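PDB 3IFU: Non-structural protein from Porcine reproductive and respiratory syndrome virus, which acts as the zinc-binding, papain-like cysteine leader protease (Nsp1alpha) that begins the viral polyprotein, and probably suppresses interferon-beta production by the host. Local coordinates for residues 78-83 with 138-143; 86-91 with 119-124; 109-114 with 174-179. One frame throughout, in Å; residues are numbered along the deposited sequence.

Interaction 1 of 3, residues 78-83 with 138-143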
loop_
_atom_site.group_PDB
_atom_site.type_symbol
_atom_site.label_atom_id
_atom_site.label_comp_id
_atom_site.label_asym_id
_atom_site.label_seq_id
_atom_site.Cartn_x
_atom_site.Cartn_y
_atom_site.Cartn_z
ATOM N N LEU A 78 -14.001 1.920 -8.467
ATOM C CA LEU A 78 -14.172 2.162 -7.036
ATOM C C LEU A 78 -12.908 1.708 -6.322
ATOM O O LEU A 78 -12.606 2.136 -5.199
ATOM C CB LEU A 78 -15.376 1.385 -6.492
ATOM C CG LEU A 78 -16.764 1.991 -6.703
ATOM C CD1 LEU A 78 -17.825 1.030 -6.214
ATOM C CD2 LEU A 78 -16.858 3.300 -5.951
ATOM N N SER A 79 -12.175 0.834 -7.002
ATOM C CA SER A 79 -10.932 0.278 -6.500
ATOM C C SER A 79 -9.722 1.177 -6.798
ATOM O O SER A 79 -8.663 1.008 -6.207
ATOM C CB SER A 79 -10.744 -1.109 -7.121
ATOM O OG SER A 79 -9.466 -1.637 -6.848
ATOM N N ALA A 80 -9.878 2.142 -7.704
ATOM C CA ALA A 80 -8.776 3.034 -8.055
ATOM C C ALA A 80 -8.773 4.348 -7.271
ATOM O O ALA A 80 -7.775 5.081 -7.281
ATOM C CB ALA A 80 -8.798 3.322 -9.545
ATOM N N ILE A 81 -9.874 4.634 -6.577
ATOM C CA ILE A 81 -9.990 5.868 -5.806
ATOM C C ILE A 81 -8.878 6.097 -4.766
ATOM O O ILE A 81 -8.221 7.145 -4.776
ATOM C CB ILE A 81 -11.378 5.966 -5.120
ATOM C CG1 ILE A 81 -12.480 5.869 -6.183
ATOM C CG2 ILE A 81 -11.500 7.285 -4.371
ATOM C CD1 ILE A 81 -13.856 6.198 -5.692
ATOM N N PHE A 82 -8.655 5.125 -3.887
ATOM C CA PHE A 82 -7.621 5.259 -2.870
ATOM C C PHE A 82 -6.192 5.369 -3.426
ATOM O O PHE A 82 -5.452 6.278 -3.048
ATOM C CB PHE A 82 -7.689 4.099 -1.867
ATOM C CG PHE A 82 -6.642 4.174 -0.801
ATOM C CD1 PHE A 82 -6.708 5.150 0.189
ATOM C CD2 PHE A 82 -5.542 3.326 -0.830
ATOM C CE1 PHE A 82 -5.688 5.288 1.132
ATOM C CE2 PHE A 82 -4.520 3.457 0.109
ATOM C CZ PHE A 82 -4.596 4.444 1.090
ATOM N N PRO A 83 -5.771 4.442 -4.311
ATOM C CA PRO A 83 -4.410 4.523 -4.860
ATOM C C PRO A 83 -4.098 5.851 -5.558
ATOM O O PRO A 83 -3.011 6.410 -5.386
ATOM C CB PRO A 83 -4.357 3.344 -5.822
ATOM C CG PRO A 83 -5.244 2.363 -5.169
ATOM C CD PRO A 83 -6.425 3.197 -4.747
ATOM N N VAL A 138 1.236 0.703 -2.992
ATOM C CA VAL A 138 -0.027 1.030 -3.625
ATOM C C VAL A 138 0.081 1.305 -5.122
ATOM O O VAL A 138 1.099 1.803 -5.611
ATOM C CB VAL A 138 -0.654 2.258 -2.955
ATOM C CG1 VAL A 138 -0.955 1.962 -1.495
ATOM C CG2 VAL A 138 0.296 3.435 -3.073
ATOM N N GLY A 139 -0.978 0.978 -5.852
ATOM C CA GLY A 139 -0.967 1.215 -7.278
ATOM C C GLY A 139 -2.277 0.854 -7.937
ATOM O O GLY A 139 -3.186 0.303 -7.318
ATOM N N VAL A 140 -2.382 1.197 -9.208
ATOM C CA VAL A 140 -3.572 0.879 -9.962
ATOM C C VAL A 140 -3.117 -0.046 -11.074
ATOM O O VAL A 140 -2.301 0.327 -11.903
ATOM C CB VAL A 140 -4.222 2.148 -10.564
ATOM C CG1 VAL A 140 -5.500 1.777 -11.307
ATOM C CG2 VAL A 140 -4.537 3.141 -9.457
ATOM N N TYR A 141 -3.619 -1.274 -11.052
ATOM C CA TYR A 141 -3.281 -2.254 -12.069
ATOM C C TYR A 141 -4.373 -2.159 -13.097
ATOM O O TYR A 141 -5.519 -1.903 -12.750
ATOM C CB TYR A 141 -3.221 -3.640 -11.443
ATOM C CG TYR A 141 -2.053 -3.756 -10.499
ATOM C CD1 TYR A 141 -0.867 -4.358 -10.904
ATOM C CD2 TYR A 141 -2.103 -3.178 -9.225
ATOM C CE1 TYR A 141 0.247 -4.381 -10.070
ATOM C CE2 TYR A 141 -0.992 -3.198 -8.383
ATOM C CZ TYR A 141 0.181 -3.798 -8.813
ATOM O OH TYR A 141 1.295 -3.799 -8.007
ATOM N N ALA A 142 -4.032 -2.354 -14.366
ATOM C CA ALA A 142 -5.045 -2.224 -15.397
ATOM C C ALA A 142 -4.713 -2.869 -16.724
ATOM O O ALA A 142 -3.601 -3.338 -16.953
ATOM C CB ALA A 142 -5.334 -0.739 -15.620
ATOM N N ASN A 143 -5.722 -2.897 -17.586
ATOM C CA ASN A 143 -5.604 -3.386 -18.950
ATOM C C ASN A 143 -6.498 -2.440 -19.741
ATOM O O ASN A 143 -6.748 -1.326 -19.284
ATOM C CB ASN A 143 -6.014 -4.872 -19.090
ATOM C CG ASN A 143 -7.451 -5.163 -18.683
ATOM O OD1 ASN A 143 -7.817 -6.325 -18.505
ATOM N ND2 ASN A 143 -8.268 -4.131 -18.546
#
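Val140 presents its two methyl branches to different residues of 78-83, and this fork accounts for two of the three apolar pairs. With CG1 anti to the backbone N (chi1 -178°), that branch reaches the methyl of Ala80, Val140 CG1 lying 4.0 Å from Ala80 CB. The other branch meets the pyrrolidine ring of Pro83, where Val140 CG2 approaches Pro83 CB at 3.6 Å. The CB of Pro83 points toward 138-143 and also lies 3.6 Å from Gly139 O, a van der Waals approach of ring carbon to carbonyl. The backbones come nearest there, with Pro83 CA 5.4 Å from Gly139 CA. The extended Gly139 offers its carbonyl oxygen to the proline ring. Farther along, the long axes of Phe82 and Val138 stand at about a right angle. The phenyl ring, carried with CG anti to the backbone N (chi1 180°), brings CE2 to 4.2 Å from Val138 CG1, an oblique approach to the ring.

These pairs set residues 80-83, leading into and within helix 81-87, against strand 140-142 and the loop residues just before it, joining the helical and sheet parts of the papain-like protease domain. The strand is bonded through its backbone to Leu159 and Ser148 in neighbouring strands. Phe82 and Val138 also pack on Gly137 and Val138, respectively, of the second subunit, so this end continues into the dimer interface. At the other end, the side chain of Ala80 lies about 10 Å from a zinc ion whose ligands include Cys76 and His146.

All three side-chain pairings are apolar and nearly all the touching residues are buried, which implies that close fit and exclusion of water, rather than directional bonding, hold the two segments together.

Interaction 2 of 3, residues 86-91 with 119-124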
loop_
_atom_site.group_PDB
_atom_site.type_symbol
_atom_site.label_atom_id
_atom_site.label_comp_id
_atom_site.label_asym_id
_atom_site.label_seq_id
_atom_site.Cartn_x
_atom_site.Cartn_y
_atom_site.Cartn_z
ATOM N N ARG A 86 -3.763 8.504 -2.784
ATOM C CA ARG A 86 -2.541 8.400 -1.992
ATOM C C ARG A 86 -1.283 8.808 -2.734
ATOM O O ARG A 86 -0.428 9.490 -2.176
ATOM C CB ARG A 86 -2.313 6.990 -1.457
ATOM C CG ARG A 86 -1.259 6.979 -0.349
ATOM C CD ARG A 86 -1.922 7.309 0.982
ATOM N NE ARG A 86 -1.224 8.276 1.836
ATOM C CZ ARG A 86 -0.898 9.514 1.475
ATOM N NH1 ARG A 86 -1.181 9.955 0.257
ATOM N NH2 ARG A 86 -0.340 10.336 2.352
ATOM N N MET A 87 -1.162 8.372 -3.983
ATOM C CA MET A 87 0.007 8.685 -4.795
ATOM C C MET A 87 -0.006 10.128 -5.264
ATOM O O MET A 87 1.000 10.650 -5.728
ATOM C CB MET A 87 0.059 7.765 -6.013
ATOM C CG MET A 87 -0.130 6.294 -5.685
ATOM S SD MET A 87 0.175 5.188 -7.078
ATOM C CE MET A 87 -1.358 5.280 -7.956
ATOM N N THR A 88 -1.149 10.779 -5.114
ATOM C CA THR A 88 -1.323 12.149 -5.572
ATOM C C THR A 88 -1.389 13.213 -4.456
ATOM O O THR A 88 -1.646 14.388 -4.715
ATOM C CB THR A 88 -2.576 12.198 -6.514
ATOM O OG1 THR A 88 -2.216 11.722 -7.817
ATOM C CG2 THR A 88 -3.102 13.560 -6.657
ATOM N N SER A 89 -1.123 12.809 -3.216
ATOM C CA SER A 89 -1.149 13.750 -2.096
ATOM C C SER A 89 -0.029 13.484 -1.095
ATOM O O SER A 89 0.700 12.502 -1.210
ATOM C CB SER A 89 -2.491 13.672 -1.368
ATOM O OG SER A 89 -2.716 12.365 -0.860
ATOM N N GLY A 90 0.096 14.372 -0.112
ATOM C CA GLY A 90 1.109 14.217 0.917
ATOM C C GLY A 90 0.457 13.854 2.239
ATOM O O GLY A 90 -0.706 13.449 2.263
ATOM N N ASN A 91 1.191 14.000 3.339
ATOM C CA ASN A 91 0.661 13.677 4.664
ATOM C C ASN A 91 -0.436 14.637 5.108
ATOM O O ASN A 91 -1.534 14.207 5.474
ATOM C CB ASN A 91 1.789 13.660 5.701
ATOM C CG ASN A 91 2.428 12.286 5.847
ATOM O OD1 ASN A 91 2.804 11.650 4.864
ATOM N ND2 ASN A 91 2.558 11.826 7.086
ATOM N N LEU A 119 -7.480 15.079 -12.742
ATOM C CA LEU A 119 -6.885 14.767 -11.449
ATOM C C LEU A 119 -5.371 14.972 -11.445
ATOM O O LEU A 119 -4.712 14.731 -10.432
ATOM C CB LEU A 119 -7.212 13.324 -11.053
ATOM C CG LEU A 119 -8.672 13.025 -10.718
ATOM C CD1 LEU A 119 -8.801 11.583 -10.288
ATOM C CD2 LEU A 119 -9.144 13.955 -9.608
ATOM N N GLN A 120 -4.828 15.407 -12.580
ATOM C CA GLN A 120 -3.394 15.669 -12.705
ATOM C C GLN A 120 -2.550 14.557 -12.121
ATOM O O GLN A 120 -1.581 14.809 -11.402
ATOM C CB GLN A 120 -3.044 16.973 -12.005
ATOM C CG GLN A 120 -3.575 18.197 -12.689
ATOM C CD GLN A 120 -3.563 19.393 -11.775
ATOM O OE1 GLN A 120 -3.688 20.533 -12.224
ATOM N NE2 GLN A 120 -3.427 19.141 -10.473
ATOM N N VAL A 121 -2.926 13.326 -12.433
ATOM C CA VAL A 121 -2.211 12.164 -11.943
ATOM C C VAL A 121 -0.759 12.163 -12.423
ATOM O O VAL A 121 0.164 11.890 -11.646
ATOM C CB VAL A 121 -2.939 10.883 -12.390
ATOM C CG1 VAL A 121 -1.995 9.700 -12.411
ATOM C CG2 VAL A 121 -4.091 10.621 -11.448
ATOM N N TYR A 122 -0.557 12.488 -13.695
ATOM C CA TYR A 122 0.785 12.510 -14.257
ATOM C C TYR A 122 1.659 13.660 -13.721
ATOM O O TYR A 122 2.812 13.442 -13.329
ATOM C CB TYR A 122 0.713 12.593 -15.785
ATOM C CG TYR A 122 2.059 12.444 -16.455
ATOM C CD1 TYR A 122 2.507 11.202 -16.896
ATOM C CD2 TYR A 122 2.911 13.543 -16.598
ATOM C CE1 TYR A 122 3.777 11.053 -17.463
ATOM C CE2 TYR A 122 4.179 13.406 -17.159
ATOM C CZ TYR A 122 4.608 12.162 -17.587
ATOM O OH TYR A 122 5.871 12.031 -18.122
ATOM N N GLU A 123 1.122 14.879 -13.698
ATOM C CA GLU A 123 1.916 16.007 -13.232
ATOM C C GLU A 123 2.310 15.821 -11.769
ATOM O O GLU A 123 3.325 16.359 -11.325
ATOM C CB GLU A 123 1.155 17.331 -13.410
ATOM C CG GLU A 123 0.380 17.795 -12.170
ATOM C CD GLU A 123 0.743 19.220 -11.723
ATOM O OE1 GLU A 123 0.628 20.152 -12.552
ATOM O OE2 GLU A 123 1.135 19.411 -10.544
ATOM N N ARG A 124 1.521 15.050 -11.028
ATOM C CA ARG A 124 1.809 14.826 -9.618
ATOM C C ARG A 124 2.781 13.682 -9.336
ATOM O O ARG A 124 3.076 13.389 -8.172
ATOM C CB ARG A 124 0.504 14.633 -8.840
ATOM C CG ARG A 124 -0.237 15.949 -8.578
ATOM C CD ARG A 124 -1.701 15.711 -8.272
ATOM N NE ARG A 124 -2.463 16.950 -8.138
ATOM C CZ ARG A 124 -2.623 17.631 -7.005
ATOM N NH1 ARG A 124 -2.076 17.207 -5.874
ATOM N NH2 ARG A 124 -3.339 18.745 -7.006
#
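Arg124 and Thr88 make the polar link: Arg124 NH1 donates to Thr88 O at 3.1 Å, and the N-H...O angle of only 135° marks the bond as weak. The carbonyl oxygen sits at the edge of the guanidinium, near its plane. The arginine gets there with CG anti to its own carbonyl carbon (chi1 -77°) and a chain extended from CG to NE, which crosses the threonine side chain at about a right angle. Arg97 of helix 94-108 places a like charge near this guanidinium and also gives a weak bond to Leu119 O. Within 86-91, Arg86 bends back so that NH2 makes a weak bond to Gly90 O at 3.1 Å, the backbone there lying at the edge of the guanidinium.

The segment 119-124 follows helix 113-118, which closes in a Schellman motif with Gln120 at positive phi. The turn beyond it is tied by Arg124 N to Gln120 O at 3.1 Å, which leaves Arg124 facing Thr88, just after helix 81-87.

Van der Waals contact comes mainly from Thr88, a buried residue. Its OG1 lies 4.2 Å from Val121 CG2, while its CG2 is 4.3 Å from Leu119 O.

Interaction 3 of 3, residues 109-114 with 174-179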
loop_
_atom_site.group_PDB
_atom_site.type_symbol
_atom_site.label_atom_id
_atom_site.label_comp_id
_atom_site.label_asym_id
_atom_site.label_seq_id
_atom_site.Cartn_x
_atom_site.Cartn_y
_atom_site.Cartn_z
ATOM N N GLY A 109 -18.489 8.422 -13.350
ATOM C CA GLY A 109 -19.016 7.064 -13.328
ATOM C C GLY A 109 -18.152 6.063 -14.077
ATOM O O GLY A 109 -18.623 5.010 -14.524
ATOM N N GLN A 110 -16.875 6.400 -14.215
ATOM C CA GLN A 110 -15.919 5.559 -14.913
ATOM C C GLN A 110 -14.552 6.218 -14.820
ATOM O O GLN A 110 -14.447 7.373 -14.416
ATOM C CB GLN A 110 -16.319 5.416 -16.382
ATOM C CG GLN A 110 -16.554 6.749 -17.091
ATOM C CD GLN A 110 -16.902 6.584 -18.570
ATOM O OE1 GLN A 110 -17.781 5.790 -18.935
ATOM N NE2 GLN A 110 -16.221 7.345 -19.427
ATOM N N LEU A 111 -13.507 5.484 -15.180
ATOM C CA LEU A 111 -12.158 6.029 -15.146
ATOM C C LEU A 111 -11.745 6.221 -16.593
ATOM O O LEU A 111 -11.933 5.331 -17.427
ATOM C CB LEU A 111 -11.209 5.066 -14.427
ATOM C CG LEU A 111 -9.922 5.632 -13.808
ATOM C CD1 LEU A 111 -10.162 7.004 -13.156
ATOM C CD2 LEU A 111 -9.422 4.640 -12.770
ATOM N N THR A 112 -11.191 7.384 -16.903
ATOM C CA THR A 112 -10.808 7.665 -18.275
ATOM C C THR A 112 -9.583 8.577 -18.350
ATOM O O THR A 112 -9.250 9.255 -17.375
ATOM C CB THR A 112 -11.986 8.327 -18.999
ATOM O OG1 THR A 112 -11.746 8.316 -20.403
ATOM C CG2 THR A 112 -12.156 9.764 -18.540
ATOM N N PRO A 113 -8.892 8.603 -19.508
ATOM C CA PRO A 113 -7.710 9.466 -19.634
ATOM C C PRO A 113 -8.035 10.909 -19.259
ATOM O O PRO A 113 -7.209 11.624 -18.688
ATOM C CB PRO A 113 -7.335 9.329 -21.105
ATOM C CG PRO A 113 -7.726 7.926 -21.409
ATOM C CD PRO A 113 -9.077 7.797 -20.728
ATOM N N THR A 114 -9.252 11.327 -19.581
ATOM C CA THR A 114 -9.691 12.676 -19.287
ATOM C C THR A 114 -9.854 12.899 -17.783
ATOM O O THR A 114 -9.484 13.955 -17.269
ATOM C CB THR A 114 -11.010 12.983 -20.031
ATOM O OG1 THR A 114 -10.735 13.131 -21.432
ATOM C CG2 THR A 114 -11.655 14.245 -19.497
ATOM N N CYS A 174 -2.271 5.717 -21.788
ATOM C CA CYS A 174 -3.237 5.252 -20.801
ATOM C C CYS A 174 -3.701 3.885 -21.294
ATOM O O CYS A 174 -4.213 3.769 -22.401
ATOM C CB CYS A 174 -4.433 6.206 -20.703
ATOM S SG CYS A 174 -5.628 5.774 -19.395
ATOM N N PRO A 175 -3.527 2.834 -20.482
ATOM C CA PRO A 175 -3.929 1.473 -20.857
ATOM C C PRO A 175 -5.370 1.323 -21.336
ATOM O O PRO A 175 -5.688 0.407 -22.088
ATOM C CB PRO A 175 -3.675 0.678 -19.576
ATOM C CG PRO A 175 -2.522 1.407 -18.959
ATOM C CD PRO A 175 -2.933 2.850 -19.135
ATOM N N PHE A 176 -6.236 2.232 -20.910
ATOM C CA PHE A 176 -7.649 2.144 -21.259
ATOM C C PHE A 176 -8.274 3.457 -21.723
ATOM O O PHE A 176 -7.683 4.533 -21.591
ATOM C CB PHE A 176 -8.419 1.634 -20.043
ATOM C CG PHE A 176 -8.154 2.432 -18.796
ATOM C CD1 PHE A 176 -8.790 3.651 -18.584
ATOM C CD2 PHE A 176 -7.229 1.990 -17.855
ATOM C CE1 PHE A 176 -8.505 4.414 -17.454
ATOM C CE2 PHE A 176 -6.938 2.749 -16.726
ATOM C CZ PHE A 176 -7.577 3.960 -16.525
ATOM N N GLU A 177 -9.485 3.341 -22.260
ATOM C CA GLU A 177 -10.257 4.479 -22.734
ATOM C C GLU A 177 -11.425 4.627 -21.775
ATOM O O GLU A 177 -11.880 5.725 -21.479
ATOM C CB GLU A 177 -10.791 4.205 -24.136
ATOM C CG GLU A 177 -9.732 4.192 -25.209
ATOM C CD GLU A 177 -9.151 5.567 -25.417
ATOM O OE1 GLU A 177 -8.347 6.010 -24.568
ATOM O OE2 GLU A 177 -9.522 6.210 -26.422
ATOM N N CYS A 178 -11.901 3.492 -21.291
ATOM C CA CYS A 178 -13.012 3.472 -20.365
ATOM C C CYS A 178 -12.940 2.233 -19.484
ATOM O O CYS A 178 -13.308 1.136 -19.897
ATOM C CB CYS A 178 -14.335 3.493 -21.129
ATOM S SG CYS A 178 -15.789 3.310 -20.090
ATOM N N ALA A 179 -12.442 2.418 -18.270
ATOM C CA ALA A 179 -12.349 1.325 -17.327
ATOM C C ALA A 179 -13.595 1.415 -16.461
ATOM O O ALA A 179 -13.855 2.436 -15.824
ATOM C CB ALA A 179 -11.087 1.461 -16.478
#
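Leu111 and Ala179 pair as a single antiparallel bridge of the hydrogen-bonded kind, with Leu111 N to Ala179 O and Ala179 N to Leu111 O both at 3.1 Å, the former nearly straight at 171°, and each donor in the plane of the carbonyl it meets. A third bond continues the association by way of a side chain: Thr112 OG1 donates to Glu177 O at 2.8 Å, tilted 22° from the carbonyl plane.

Beside the bridge, Leu111 CG packs obliquely against the ring of Phe176, touching its CZ. That ring is held between groups of its own segment. Ala179 CB lies 3.8 Å above the plane over the centre of one face, and Cys174 SG covers the opposite face, offset toward the rim.

The bridge joins the C-terminal tail to the connection between helices 94-108 and 113-118 in the protease domain. Thr112 occupies the N-cap position of the latter helix, yet its hydroxyl reaches across to the tail and makes no capping bond. Met180, the next residue after this segment, is a ligand of a zinc ion together with Cys70, Cys76 and His146; the side chain of Ala179 is about 6 Å from the metal.

Pro113 packs against 174-177, its CG 3.4 Å from Phe176 O and also touching Cys174 SG. Glu177, bent at chi2, brings OE1 to 3.7 Å from the same Pro113 CG. Gln110 extends alongside Cys178, with OE1 3.4 Å from SG.

Interaction 1 lies nearest the chain centre, its own centre about 5 Å away; interaction 2, though about 14 Å out, is also buried, and interaction 3, about 11 Å out, is partly buried. Interactions 1 and 2 share helix 81-87, one using its first residues, the other its last turn and the following loop. Met87 packs on Val138, Gly139 and Val140, so they adjoin; both reach the second subunit. Interaction 3 touches no other chain but meets interaction 1 through Ala80 and Leu111 and through Ala142 and Phe176. Chemistry follows place: essentially apolar side-chain packing at the centre, one weak arginine bond beside a buried threonine in interaction 2, and backbone bonds in interaction 3, closest to zinc.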